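Homoserine kinase (Listeria monocytogenes, PDB 3HUL) probably catalyses the ATP-dependent phosphorylation of L-homoserine to O-phospho-L-homoserine, a late step in threonine biosynthesis, as a member of the GHMP kinase family. Local coordinates at residues A35-Y41 with L69-L74; V93-E98 with K113-A117; D19-A24 with G133-G138; F160-E165 with G248-L252. All coordinates share one frame; numbering follows the deposited sequence.

How the interactions relate
The four contacts spread along an elongated GHMP kinase chain. Interactions 1 and 3 lie in the same mixed sheet, their centres about 33 Å apart: interaction 1 on strands 27-36, 41-43 and 72-78, interaction 3 on strands 21-25 and 135-141. Along the chain, pairing 19-24 with 133-138 closes a long loop in which interactions 1 and 2 both lie. Interaction 2 joins helix 88-103, which follows strand 72-78, to helix 110-121; its centre is about 15 Å from that of interaction 3. Interaction 4 comes last, in a separate four-stranded antiparallel sheet, its centre about 25 Å from that of interaction 2. Interactions 2 and 4 come near different residues of the predicted ATP site.

Interaction 1 of 4, residues A35-Y41 with L69-L74; sequences AEADSWY and LTPHHL
The indole of W40 lies across P71 and the start of the strand that follows it. P71 CA sits over the centre of the six-membered ring, 3.6 Å from that centroid, and H72 N lies over the same face nearer the rim, so the broad indole face lies flat on both. With CG anti to the carbonyl carbon (chi1 -63°), the ring reaches back over this backbone, while L74 CD1 meets its edge at 3.8 Å from W40 CE3. W40 also packs on L99 of helix 88-103 and on I59 and L63 of helix 57-65, at one end of the mixed sheet.

Four backbone hydrogen bonds cross the contact. On the antiparallel side H73 N donates to A35 O at 3.2 Å, and A37 N reaches P71 O from well above the carbonyl plane. After the chain has looped round, the pairing is parallel: Y41 N bonds to H72 O, and Y41 O accepts from L74 N at 2.8 Å. Strand 72-78 is therefore flanked by two parts of one short segment.

Each histidine receives a CH group over one ring face. H72 ND1 is bonded to G34 O, and E36 CA lies over one face of that ring, 4.0 Å from the centroid. E36 runs alongside with its carboxylate turned 26° from the ring plane. H73 takes the methyl of A37, with CB 3.8 Å from the ring centroid. Backbone polarity is thus met largely by backbone, leaving CH-pi and apolar contacts for packing; G34 O can only accept, so H72 ND1 must carry a hydrogen, which orients the ring.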
loop_
_atom_site.group_PDB
_atom_site.type_symbol
_atom_site.label_atom_id
_atom_site.label_comp_id
_atom_site.label_asym_id
_atom_site.label_seq_id
_atom_site.Cartn_x
_atom_site.Cartn_y
_atom_site.Cartn_z
ATOM N N ALA A 35 -38.237 10.082 21.878
ATOM C CA ALA A 35 -38.646 9.574 23.189
ATOM C C ALA A 35 -39.134 8.126 23.158
ATOM O O ALA A 35 -39.661 7.665 22.149
ATOM C CB ALA A 35 -39.723 10.489 23.795
ATOM N N GLU A 36 -38.946 7.426 24.277
ATOM C CA GLU A 36 -39.522 6.107 24.497
ATOM C C GLU A 36 -41.045 6.232 24.356
ATOM O O GLU A 36 -41.592 7.318 24.566
ATOM C CB GLU A 36 -39.122 5.574 25.878
ATOM C CG GLU A 36 -37.708 5.991 26.318
ATOM C CD GLU A 36 -36.991 4.933 27.149
ATOM O OE1 GLU A 36 -36.637 5.208 28.316
ATOM O OE2 GLU A 36 -36.776 3.817 26.634
ATOM N N ALA A 37 -41.720 5.150 23.960
ATOM C CA ALA A 37 -43.167 5.203 23.659
ATOM C C ALA A 37 -43.896 3.856 23.727
ATOM O O ALA A 37 -43.287 2.815 24.030
ATOM C CB ALA A 37 -43.430 5.907 22.299
ATOM N N ASP A 38 -45.207 3.899 23.454
ATOM C CA ASP A 38 -46.087 2.721 23.519
ATOM C C ASP A 38 -45.786 1.736 22.398
ATOM O O ASP A 38 -45.989 0.528 22.540
ATOM C CB ASP A 38 -47.568 3.134 23.436
ATOM C CG ASP A 38 -48.526 1.965 23.730
ATOM O OD1 ASP A 38 -48.126 1.006 24.432
ATOM O OD2 ASP A 38 -49.683 1.997 23.259
ATOM N N SER A 39 -45.314 2.286 21.284
ATOM C CA SER A 39 -45.003 1.524 20.075
ATOM C C SER A 39 -44.035 2.323 19.199
ATOM O O SER A 39 -43.796 3.513 19.430
ATOM C CB SER A 39 -46.287 1.209 19.291
ATOM O OG SER A 39 -46.867 2.407 18.802
ATOM N N TRP A 40 -43.490 1.651 18.187
ATOM C CA TRP A 40 -42.541 2.254 17.273
ATOM C C TRP A 40 -43.261 3.105 16.249
ATOM O O TRP A 40 -44.262 2.690 15.699
ATOM C CB TRP A 40 -41.764 1.159 16.556
ATOM C CG TRP A 40 -40.927 0.301 17.444
ATOM C CD1 TRP A 40 -41.270 -0.910 17.970
ATOM C CD2 TRP A 40 -39.587 0.570 17.891
ATOM N NE1 TRP A 40 -40.228 -1.413 18.722
ATOM C CE2 TRP A 40 -39.184 -0.526 18.685
ATOM C CE3 TRP A 40 -38.686 1.623 17.683
ATOM C CZ2 TRP A 40 -37.914 -0.593 19.291
ATOM C CZ3 TRP A 40 -37.434 1.565 18.282
ATOM C CH2 TRP A 40 -37.062 0.463 19.082
ATOM N N TYR A 41 -42.756 4.306 16.007
ATOM C CA TYR A 41 -43.161 5.079 14.841
ATOM C C TYR A 41 -41.921 5.704 14.224
ATOM O O TYR A 41 -41.031 6.165 14.944
ATOM C CB TYR A 41 -44.176 6.177 15.192
ATOM C CG TYR A 41 -44.703 6.919 13.966
ATOM C CD1 TYR A 41 -45.560 6.280 13.054
ATOM C CD2 TYR A 41 -44.343 8.247 13.710
ATOM C CE1 TYR A 41 -46.046 6.938 11.926
ATOM C CE2 TYR A 41 -44.832 8.924 12.570
ATOM C CZ TYR A 41 -45.681 8.254 11.685
ATOM O OH TYR A 41 -46.166 8.881 10.551
ATOM N N LEU A 69 -36.197 -4.642 23.529
ATOM C CA LEU A 69 -36.127 -3.177 23.400
ATOM C C LEU A 69 -37.449 -2.485 23.737
ATOM O O LEU A 69 -38.521 -2.984 23.387
ATOM C CB LEU A 69 -35.768 -2.773 21.965
ATOM C CG LEU A 69 -34.321 -2.783 21.455
ATOM C CD1 LEU A 69 -34.283 -2.225 20.040
ATOM C CD2 LEU A 69 -33.325 -2.040 22.369
ATOM N N THR A 70 -37.353 -1.343 24.419
ATOM C CA THR A 70 -38.464 -0.404 24.585
ATOM C C THR A 70 -38.586 0.353 23.279
ATOM O O THR A 70 -37.579 0.849 22.785
ATOM C CB THR A 70 -38.157 0.663 25.683
ATOM O OG1 THR A 70 -37.800 0.020 26.903
ATOM C CG2 THR A 70 -39.345 1.608 25.920
ATOM N N PRO A 71 -39.809 0.450 22.719
ATOM C CA PRO A 71 -40.103 1.233 21.518
ATOM C C PRO A 71 -39.730 2.696 21.627
ATOM O O PRO A 71 -39.609 3.223 22.719
ATOM C CB PRO A 71 -41.625 1.117 21.399
ATOM C CG PRO A 71 -41.923 -0.194 21.978
ATOM C CD PRO A 71 -40.982 -0.343 23.136
ATOM N N HIS A 72 -39.562 3.334 20.473
ATOM C CA HIS A 72 -39.287 4.765 20.372
ATOM C C HIS A 72 -40.002 5.337 19.166
ATOM O O HIS A 72 -40.414 4.590 18.290
ATOM C CB HIS A 72 -37.792 5.006 20.171
ATOM C CG HIS A 72 -36.978 4.882 21.416
ATOM N ND1 HIS A 72 -36.456 5.975 22.067
ATOM C CD2 HIS A 72 -36.569 3.795 22.110
ATOM C CE1 HIS A 72 -35.771 5.567 23.123
ATOM N NE2 HIS A 72 -35.820 4.248 23.167
ATOM N N HIS A 73 -40.156 6.657 19.149
ATOM C CA HIS A 73 -40.487 7.409 17.944
ATOM C C HIS A 73 -39.158 7.836 17.330
ATOM O O HIS A 73 -38.191 8.078 18.061
ATOM C CB HIS A 73 -41.315 8.663 18.281
ATOM C CG HIS A 73 -42.689 8.362 18.805
ATOM N ND1 HIS A 73 -43.281 9.099 19.812
ATOM C CD2 HIS A 73 -43.583 7.397 18.470
ATOM C CE1 HIS A 73 -44.481 8.604 20.069
ATOM N NE2 HIS A 73 -44.687 7.571 19.271
ATOM N N LEU A 74 -39.111 7.927 16.001
ATOM C CA LEU A 74 -37.869 8.230 15.260
ATOM C C LEU A 74 -38.206 9.113 14.091
ATOM O O LEU A 74 -39.343 9.113 13.633
ATOM C CB LEU A 74 -37.187 6.953 14.740
ATOM C CG LEU A 74 -36.986 5.804 15.725
ATOM C CD1 LEU A 74 -38.073 4.762 15.542
ATOM C CD2 LEU A 74 -35.636 5.151 15.555
#

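Interaction 2 of 4, residues V93-E98 with K113-A117; sequences VVAGIE and KVRIA
The apolar part of this helix pair centres on I97, whose CD1 reaches the methyl of A117 at 3.5 Å (CD1 to CB) and I116 CG2 at 3.8 Å. CG1 is anti to the carbonyl carbon (chi1 -67°), which carries the longer branch across to the second helix, while CG2 lies against the chain of K113, 3.9 Å from its CG. V93 CG1 and V94 CG2 approach the methyl of A117 more loosely. The small alanine lets I97 come close to the helix backbone. The segment axes approach to 10.1 Å and their directions differ by 129°.

A single salt bridge provides the polar part. K113 NZ stands 2.9 Å from E98 OE1, on the syn side of the carboxylate but 31° out of its plane. The two side chains cross at about a right angle: lysine is extended beyond CG, whereas glutamate bends at chi2. Lysine suits this place because its methylenes can pass I97 before its ammonium group reaches the acid.

V93 and I97 also touch helix 57-65, and A117 touches V127 of helix 127-132. Both helices belong to the GHMP N-terminal region, and the V93 side chain lies about 5 Å from that of S89 in the predicted ATP site. E98 is buried while K113 is partly exposed, so the lysine charge would be expected to stabilise the ionised carboxylate.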
loop_
_atom_site.group_PDB
_atom_site.type_symbol
_atom_site.label_atom_id
_atom_site.label_comp_id
_atom_site.label_asym_id
_atom_site.label_seq_id
_atom_site.Cartn_x
_atom_site.Cartn_y
_atom_site.Cartn_z
ATOM N N VAL A 93 -30.761 -1.948 7.077
ATOM C CA VAL A 93 -30.343 -3.057 7.924
ATOM C C VAL A 93 -29.217 -2.620 8.892
ATOM O O VAL A 93 -29.305 -2.815 10.103
ATOM C CB VAL A 93 -29.872 -4.269 7.085
ATOM C CG1 VAL A 93 -29.152 -5.287 7.981
ATOM C CG2 VAL A 93 -31.059 -4.924 6.305
ATOM N N VAL A 94 -28.179 -1.998 8.350
ATOM C CA VAL A 94 -27.108 -1.440 9.183
ATOM C C VAL A 94 -27.644 -0.430 10.216
ATOM O O VAL A 94 -27.227 -0.443 11.353
ATOM C CB VAL A 94 -25.991 -0.822 8.296
ATOM C CG1 VAL A 94 -24.956 -0.025 9.147
ATOM C CG2 VAL A 94 -25.349 -1.916 7.458
ATOM N N ALA A 95 -28.562 0.428 9.812
ATOM C CA ALA A 95 -29.176 1.385 10.735
ATOM C C ALA A 95 -29.928 0.705 11.899
ATOM O O ALA A 95 -29.855 1.169 13.044
ATOM C CB ALA A 95 -30.092 2.318 9.978
ATOM N N GLY A 96 -30.619 -0.399 11.606
ATOM C CA GLY A 96 -31.309 -1.177 12.625
ATOM C C GLY A 96 -30.352 -1.833 13.580
ATOM O O GLY A 96 -30.604 -1.909 14.783
ATOM N N ILE A 97 -29.238 -2.315 13.048
ATOM C CA ILE A 97 -28.188 -2.851 13.889
ATOM C C ILE A 97 -27.647 -1.776 14.849
ATOM O O ILE A 97 -27.455 -2.038 16.042
ATOM C CB ILE A 97 -27.086 -3.450 13.040
ATOM C CG1 ILE A 97 -27.622 -4.696 12.321
ATOM C CG2 ILE A 97 -25.865 -3.812 13.879
ATOM C CD1 ILE A 97 -26.721 -5.164 11.145
ATOM N N GLU A 98 -27.429 -0.568 14.333
ATOM C CA GLU A 98 -26.879 0.522 15.154
ATOM C C GLU A 98 -27.898 0.943 16.214
ATOM O O GLU A 98 -27.535 1.233 17.355
ATOM C CB GLU A 98 -26.521 1.723 14.285
ATOM C CG GLU A 98 -25.360 1.455 13.342
ATOM C CD GLU A 98 -24.018 1.612 14.019
ATOM O OE1 GLU A 98 -23.816 1.118 15.145
ATOM O OE2 GLU A 98 -23.146 2.251 13.417
ATOM N N LYS A 113 -20.858 -6.329 13.703
ATOM C CA LYS A 113 -21.892 -5.629 12.951
ATOM C C LYS A 113 -21.913 -6.030 11.478
ATOM O O LYS A 113 -22.994 -6.155 10.888
ATOM C CB LYS A 113 -21.725 -4.125 13.065
ATOM C CG LYS A 113 -21.992 -3.559 14.449
ATOM C CD LYS A 113 -21.692 -2.049 14.472
ATOM C CE LYS A 113 -21.543 -1.553 15.908
ATOM N NZ LYS A 113 -21.245 -0.089 15.931
ATOM N N VAL A 114 -20.717 -6.192 10.893
ATOM C CA VAL A 114 -20.588 -6.615 9.504
ATOM C C VAL A 114 -21.076 -8.038 9.425
ATOM O O VAL A 114 -21.918 -8.349 8.569
ATOM C CB VAL A 114 -19.123 -6.504 8.916
ATOM C CG1 VAL A 114 -19.036 -7.177 7.552
ATOM C CG2 VAL A 114 -18.691 -5.045 8.794
ATOM N N ARG A 115 -20.558 -8.900 10.312
ATOM C CA ARG A 115 -20.980 -10.299 10.286
ATOM C C ARG A 115 -22.496 -10.395 10.305
ATOM O O ARG A 115 -23.081 -11.179 9.546
ATOM C CB ARG A 115 -20.398 -11.147 11.435
ATOM C CG ARG A 115 -20.949 -12.593 11.358
ATOM C CD ARG A 115 -21.030 -13.374 12.668
ATOM N NE ARG A 115 -21.640 -12.706 13.826
ATOM C CZ ARG A 115 -22.916 -12.817 14.212
ATOM N NH1 ARG A 115 -23.803 -13.525 13.516
ATOM N NH2 ARG A 115 -23.313 -12.199 15.309
ATOM N N ILE A 116 -23.122 -9.579 11.155
ATOM C CA ILE A 116 -24.566 -9.662 11.402
ATOM C C ILE A 116 -25.348 -9.149 10.208
ATOM O O ILE A 116 -26.337 -9.759 9.787
ATOM C CB ILE A 116 -24.975 -8.876 12.682
ATOM C CG1 ILE A 116 -24.469 -9.604 13.947
ATOM C CG2 ILE A 116 -26.488 -8.624 12.719
ATOM C CD1 ILE A 116 -24.452 -8.744 15.210
ATOM N N ALA A 117 -24.892 -8.030 9.656
ATOM C CA ALA A 117 -25.554 -7.442 8.491
ATOM C C ALA A 117 -25.442 -8.337 7.257
ATOM O O ALA A 117 -26.382 -8.421 6.454
ATOM C CB ALA A 117 -25.007 -6.028 8.204
#

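Interaction 3 of 4, residues D19-A24 with G133-G138; sequences DSCGLA and GNWVVG
G22 and V136 form the hydrogen-bonded pair of this antiparallel ladder, with V136 N to G22 O at 2.9 Å and G22 N to V136 O at 3.1 Å. A24 N extends it to N134 O, while G138 N reaches S20 O from above the carbonyl plane. S20 OG, placed anti to the backbone N (chi1 179°), donates to G138 O at 2.7 Å in the carbonyl plane. OG also lies in bonding range of N192 OD1 of the second subunit, though one proton cannot serve both as modelled.

C21, L23, W135 and V137 share one face. L23 CD1 packs on W135 CB at 3.7 Å, and C21 SG meets V137 CG2 at 4.0 Å. G22 O lies at the indole edge, 3.4 Å from W135 CD1; W135 NE1 is buried without a polar partner. F152 meets this indole edge-to-face, and the backbone N of F152 donates to N134 OD1. G133 has positive phi (85°), which suits glycine as the chain leaves helix 127-132.

I195 of helix 181-198 covers C21, W135 and V137, whereas A128 and P129 of helix 127-132 pack on V136. Strand 3-12 (L23 with T11) flanks 21-25, and strand 144-150 (W135 with H150) flanks 135-141.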
loop_
_atom_site.group_PDB
_atom_site.type_symbol
_atom_site.label_atom_id
_atom_site.label_comp_id
_atom_site.label_asym_id
_atom_site.label_seq_id
_atom_site.Cartn_x
_atom_site.Cartn_y
_atom_site.Cartn_z
ATOM N N ASP A 19 -20.537 -10.232 -5.152
ATOM C CA ASP A 19 -20.665 -10.534 -3.720
ATOM C C ASP A 19 -19.340 -10.320 -2.934
ATOM O O ASP A 19 -19.088 -10.971 -1.896
ATOM C CB ASP A 19 -21.214 -11.954 -3.482
ATOM C CG ASP A 19 -22.727 -12.062 -3.705
ATOM O OD1 ASP A 19 -23.400 -11.046 -4.025
ATOM O OD2 ASP A 19 -23.252 -13.190 -3.548
ATOM N N SER A 20 -18.501 -9.409 -3.424
ATOM C CA SER A 20 -17.186 -9.239 -2.847
ATOM C C SER A 20 -16.759 -7.786 -2.650
ATOM O O SER A 20 -16.403 -7.388 -1.531
ATOM C CB SER A 20 -16.151 -10.005 -3.664
ATOM O OG SER A 20 -14.865 -9.801 -3.107
ATOM N N CYS A 21 -16.759 -7.008 -3.731
ATOM C CA CYS A 21 -16.256 -5.644 -3.675
ATOM C C CYS A 21 -17.395 -4.619 -3.637
ATOM O O CYS A 21 -18.385 -4.716 -4.388
ATOM C CB CYS A 21 -15.333 -5.364 -4.879
ATOM S SG CYS A 21 -13.894 -6.484 -4.983
ATOM N N GLY A 22 -17.229 -3.618 -2.785
ATOM C CA GLY A 22 -18.213 -2.567 -2.674
ATOM C C GLY A 22 -17.606 -1.330 -2.073
ATOM O O GLY A 22 -16.525 -1.384 -1.471
ATOM N N LEU A 23 -18.340 -0.231 -2.176
ATOM C CA LEU A 23 -17.779 1.102 -2.002
ATOM C C LEU A 23 -18.866 1.999 -1.432
ATOM O O LEU A 23 -19.977 2.029 -1.979
ATOM C CB LEU A 23 -17.266 1.626 -3.371
ATOM C CG LEU A 23 -16.618 3.014 -3.543
ATOM C CD1 LEU A 23 -15.309 3.122 -2.748
ATOM C CD2 LEU A 23 -16.318 3.256 -5.005
ATOM N N ALA A 24 -18.557 2.686 -0.329
ATOM C CA ALA A 24 -19.499 3.595 0.320
ATOM C C ALA A 24 -19.518 4.913 -0.429
ATOM O O ALA A 24 -18.491 5.345 -0.934
ATOM C CB ALA A 24 -19.148 3.817 1.826
ATOM N N GLY A 133 -16.840 1.949 5.791
ATOM C CA GLY A 133 -16.543 3.110 4.988
ATOM C C GLY A 133 -15.593 2.717 3.865
ATOM O O GLY A 133 -14.963 1.662 3.891
ATOM N N ASN A 134 -15.513 3.596 2.881
ATOM C CA ASN A 134 -14.593 3.459 1.780
ATOM C C ASN A 134 -14.817 2.196 0.940
ATOM O O ASN A 134 -15.953 1.825 0.660
ATOM C CB ASN A 134 -13.148 3.574 2.301
ATOM C CG ASN A 134 -12.318 4.464 1.440
ATOM O OD1 ASN A 134 -12.286 4.295 0.216
ATOM N ND2 ASN A 134 -11.659 5.438 2.054
ATOM N N TRP A 135 -13.731 1.534 0.563
ATOM C CA TRP A 135 -13.778 0.398 -0.371
ATOM C C TRP A 135 -13.449 -0.865 0.418
ATOM O O TRP A 135 -12.420 -0.917 1.121
ATOM C CB TRP A 135 -12.829 0.639 -1.560
ATOM C CG TRP A 135 -12.562 -0.557 -2.429
ATOM C CD1 TRP A 135 -13.466 -1.483 -2.864
ATOM C CD2 TRP A 135 -11.296 -0.952 -2.966
ATOM N NE1 TRP A 135 -12.842 -2.432 -3.629
ATOM C CE2 TRP A 135 -11.507 -2.135 -3.705
ATOM C CE3 TRP A 135 -10.010 -0.399 -2.922
ATOM C CZ2 TRP A 135 -10.473 -2.789 -4.403
ATOM C CZ3 TRP A 135 -8.970 -1.059 -3.587
ATOM C CH2 TRP A 135 -9.213 -2.254 -4.313
ATOM N N VAL A 136 -14.354 -1.843 0.358
ATOM C CA VAL A 136 -14.147 -3.124 1.050
ATOM C C VAL A 136 -14.120 -4.272 0.065
ATOM O O VAL A 136 -15.000 -4.373 -0.792
ATOM C CB VAL A 136 -15.215 -3.405 2.133
ATOM C CG1 VAL A 136 -14.834 -4.714 2.982
ATOM C CG2 VAL A 136 -15.330 -2.216 3.037
ATOM N N VAL A 137 -13.075 -5.093 0.161
ATOM C CA VAL A 137 -13.014 -6.365 -0.552
ATOM C C VAL A 137 -13.362 -7.449 0.464
ATOM O O VAL A 137 -12.714 -7.567 1.515
ATOM C CB VAL A 137 -11.614 -6.632 -1.157
ATOM C CG1 VAL A 137 -11.522 -8.046 -1.794
ATOM C CG2 VAL A 137 -11.234 -5.559 -2.137
ATOM N N GLY A 138 -14.371 -8.249 0.145
ATOM C CA GLY A 138 -14.955 -9.160 1.114
ATOM C C GLY A 138 -15.181 -10.549 0.591
ATOM O O GLY A 138 -15.210 -10.794 -0.624
#

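Interaction 4 of 4, residues F160-E165 with G248-L252; sequences FIPKAE and GPTVL
F160 N donates to V251 O at 2.8 Å, nearly in line with the carbonyl bond, with an N-H...O angle of 160°. The return bond, V251 N to F160 O, is longer at 3.3 Å; together they make F160 and V251 an antiparallel hydrogen-bonded pair whose side chains share a face. F160 O is also approached by T250 CA at 3.3 Å in a CA-H...O contact.

Next to the pair, two prolines meet. P162 CG lies 3.9 Å from P249 CB, the rings crossing obliquely, and P162 CD touches T250 CG2. P249 follows a cis peptide bond, and the rigid, apolar rings suit packing between turning chains. E165 also reaches these ring carbons of P249; its side chain runs antiparallel to the proline's, bending at chi2 (66°) to bring OE2 to 3.4 Å from P249 CB. This is not its polar engagement, since OE2 accepts a hydrogen bond from Q222 NE2.

R84, of the predicted ATP site, bonds through NH1 to P162 O and also pairs by backbone with T250, tying this junction to that loop. Strands 156-161 and 251-255 are the inner pair of the four-stranded antiparallel sheet: I161 bonds by backbone to D275 of strand 275-280, L252 to C243 of strand 241-244, and helix 227-235 covers the face of F160 and V251 through I230 and L227.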
loop_
_atom_site.group_PDB
_atom_site.type_symbol
_atom_site.label_atom_id
_atom_site.label_comp_id
_atom_site.label_asym_id
_atom_site.label_seq_id
_atom_site.Cartn_x
_atom_site.Cartn_y
_atom_site.Cartn_z
ATOM N N PHE A 160 -26.350 8.035 -12.677
ATOM C CA PHE A 160 -27.633 8.168 -13.353
ATOM C C PHE A 160 -28.653 7.422 -12.526
ATOM O O PHE A 160 -28.699 6.188 -12.548
ATOM C CB PHE A 160 -27.600 7.524 -14.725
ATOM C CG PHE A 160 -26.851 8.296 -15.752
ATOM C CD1 PHE A 160 -27.531 9.083 -16.667
ATOM C CD2 PHE A 160 -25.455 8.194 -15.847
ATOM C CE1 PHE A 160 -26.847 9.771 -17.659
ATOM C CE2 PHE A 160 -24.762 8.879 -16.824
ATOM C CZ PHE A 160 -25.457 9.678 -17.733
ATOM N N ILE A 161 -29.474 8.163 -11.797
ATOM C CA ILE A 161 -30.476 7.553 -10.953
ATOM C C ILE A 161 -31.870 7.638 -11.620
ATOM O O ILE A 161 -32.488 8.715 -11.622
ATOM C CB ILE A 161 -30.469 8.220 -9.581
ATOM C CG1 ILE A 161 -29.093 8.017 -8.933
ATOM C CG2 ILE A 161 -31.625 7.691 -8.709
ATOM C CD1 ILE A 161 -28.862 8.887 -7.765
ATOM N N PRO A 162 -32.348 6.514 -12.209
ATOM C CA PRO A 162 -33.703 6.520 -12.781
ATOM C C PRO A 162 -34.727 6.151 -11.711
ATOM O O PRO A 162 -34.381 5.983 -10.532
ATOM C CB PRO A 162 -33.638 5.414 -13.834
ATOM C CG PRO A 162 -32.674 4.395 -13.224
ATOM C CD PRO A 162 -31.769 5.156 -12.231
ATOM N N LYS A 163 -35.978 6.042 -12.132
ATOM C CA LYS A 163 -37.083 5.592 -11.292
ATOM C C LYS A 163 -36.867 4.133 -10.933
ATOM O O LYS A 163 -36.146 3.422 -11.645
ATOM C CB LYS A 163 -38.396 5.726 -12.095
ATOM C CG LYS A 163 -38.696 7.179 -12.543
ATOM C CD LYS A 163 -39.070 8.011 -11.337
ATOM C CE LYS A 163 -39.621 9.373 -11.727
ATOM N NZ LYS A 163 -39.897 10.138 -10.483
ATOM N N ALA A 164 -37.500 3.681 -9.851
ATOM C CA ALA A 164 -37.521 2.259 -9.530
ATOM C C ALA A 164 -37.928 1.456 -10.767
ATOM O O ALA A 164 -38.697 1.937 -11.597
ATOM C CB ALA A 164 -38.467 1.973 -8.354
ATOM N N GLU A 165 -37.361 0.263 -10.910
ATOM C CA GLU A 165 -37.748 -0.667 -11.978
ATOM C C GLU A 165 -39.254 -0.983 -11.877
ATOM O O GLU A 165 -39.795 -1.163 -10.777
ATOM C CB GLU A 165 -36.920 -1.943 -11.875
ATOM C CG GLU A 165 -36.674 -2.706 -13.195
ATOM C CD GLU A 165 -35.819 -1.949 -14.200
ATOM O OE1 GLU A 165 -35.953 -2.215 -15.429
ATOM O OE2 GLU A 165 -35.022 -1.083 -13.778
ATOM N N GLY A 248 -28.341 -2.777 -10.374
ATOM C CA GLY A 248 -29.025 -1.720 -11.103
ATOM C C GLY A 248 -30.237 -1.237 -10.316
ATOM O O GLY A 248 -30.431 -1.639 -9.162
ATOM N N PRO A 249 -31.051 -0.363 -10.925
ATOM C CA PRO A 249 -30.849 0.143 -12.270
ATOM C C PRO A 249 -29.908 1.358 -12.412
ATOM O O PRO A 249 -29.602 1.759 -13.540
ATOM C CB PRO A 249 -32.271 0.511 -12.719
ATOM C CG PRO A 249 -33.024 0.789 -11.450
ATOM C CD PRO A 249 -32.257 0.210 -10.292
ATOM N N THR A 250 -29.441 1.951 -11.312
ATOM C CA THR A 250 -28.555 3.105 -11.517
ATOM C C THR A 250 -27.249 2.705 -12.195
ATOM O O THR A 250 -26.791 1.564 -12.055
ATOM C CB THR A 250 -28.341 4.066 -10.293
ATOM O OG1 THR A 250 -27.045 3.882 -9.711
ATOM C CG2 THR A 250 -29.398 3.968 -9.306
ATOM N N VAL A 251 -26.721 3.640 -12.989
ATOM C CA VAL A 251 -25.463 3.496 -13.696
ATOM C C VAL A 251 -24.506 4.493 -13.041
ATOM O O VAL A 251 -24.877 5.652 -12.761
ATOM C CB VAL A 251 -25.604 3.787 -15.210
ATOM C CG1 VAL A 251 -24.239 3.785 -15.918
ATOM C CG2 VAL A 251 -26.530 2.764 -15.898
ATOM N N LEU A 252 -23.302 4.013 -12.730
ATOM C CA LEU A 252 -22.250 4.871 -12.209
ATOM C C LEU A 252 -21.135 5.068 -13.216
ATOM O O LEU A 252 -20.705 4.123 -13.886
ATOM C CB LEU A 252 -21.672 4.329 -10.891
ATOM C CG LEU A 252 -22.617 4.232 -9.701
ATOM C CD1 LEU A 252 -22.011 3.326 -8.631
ATOM C CD2 LEU A 252 -22.981 5.605 -9.105
#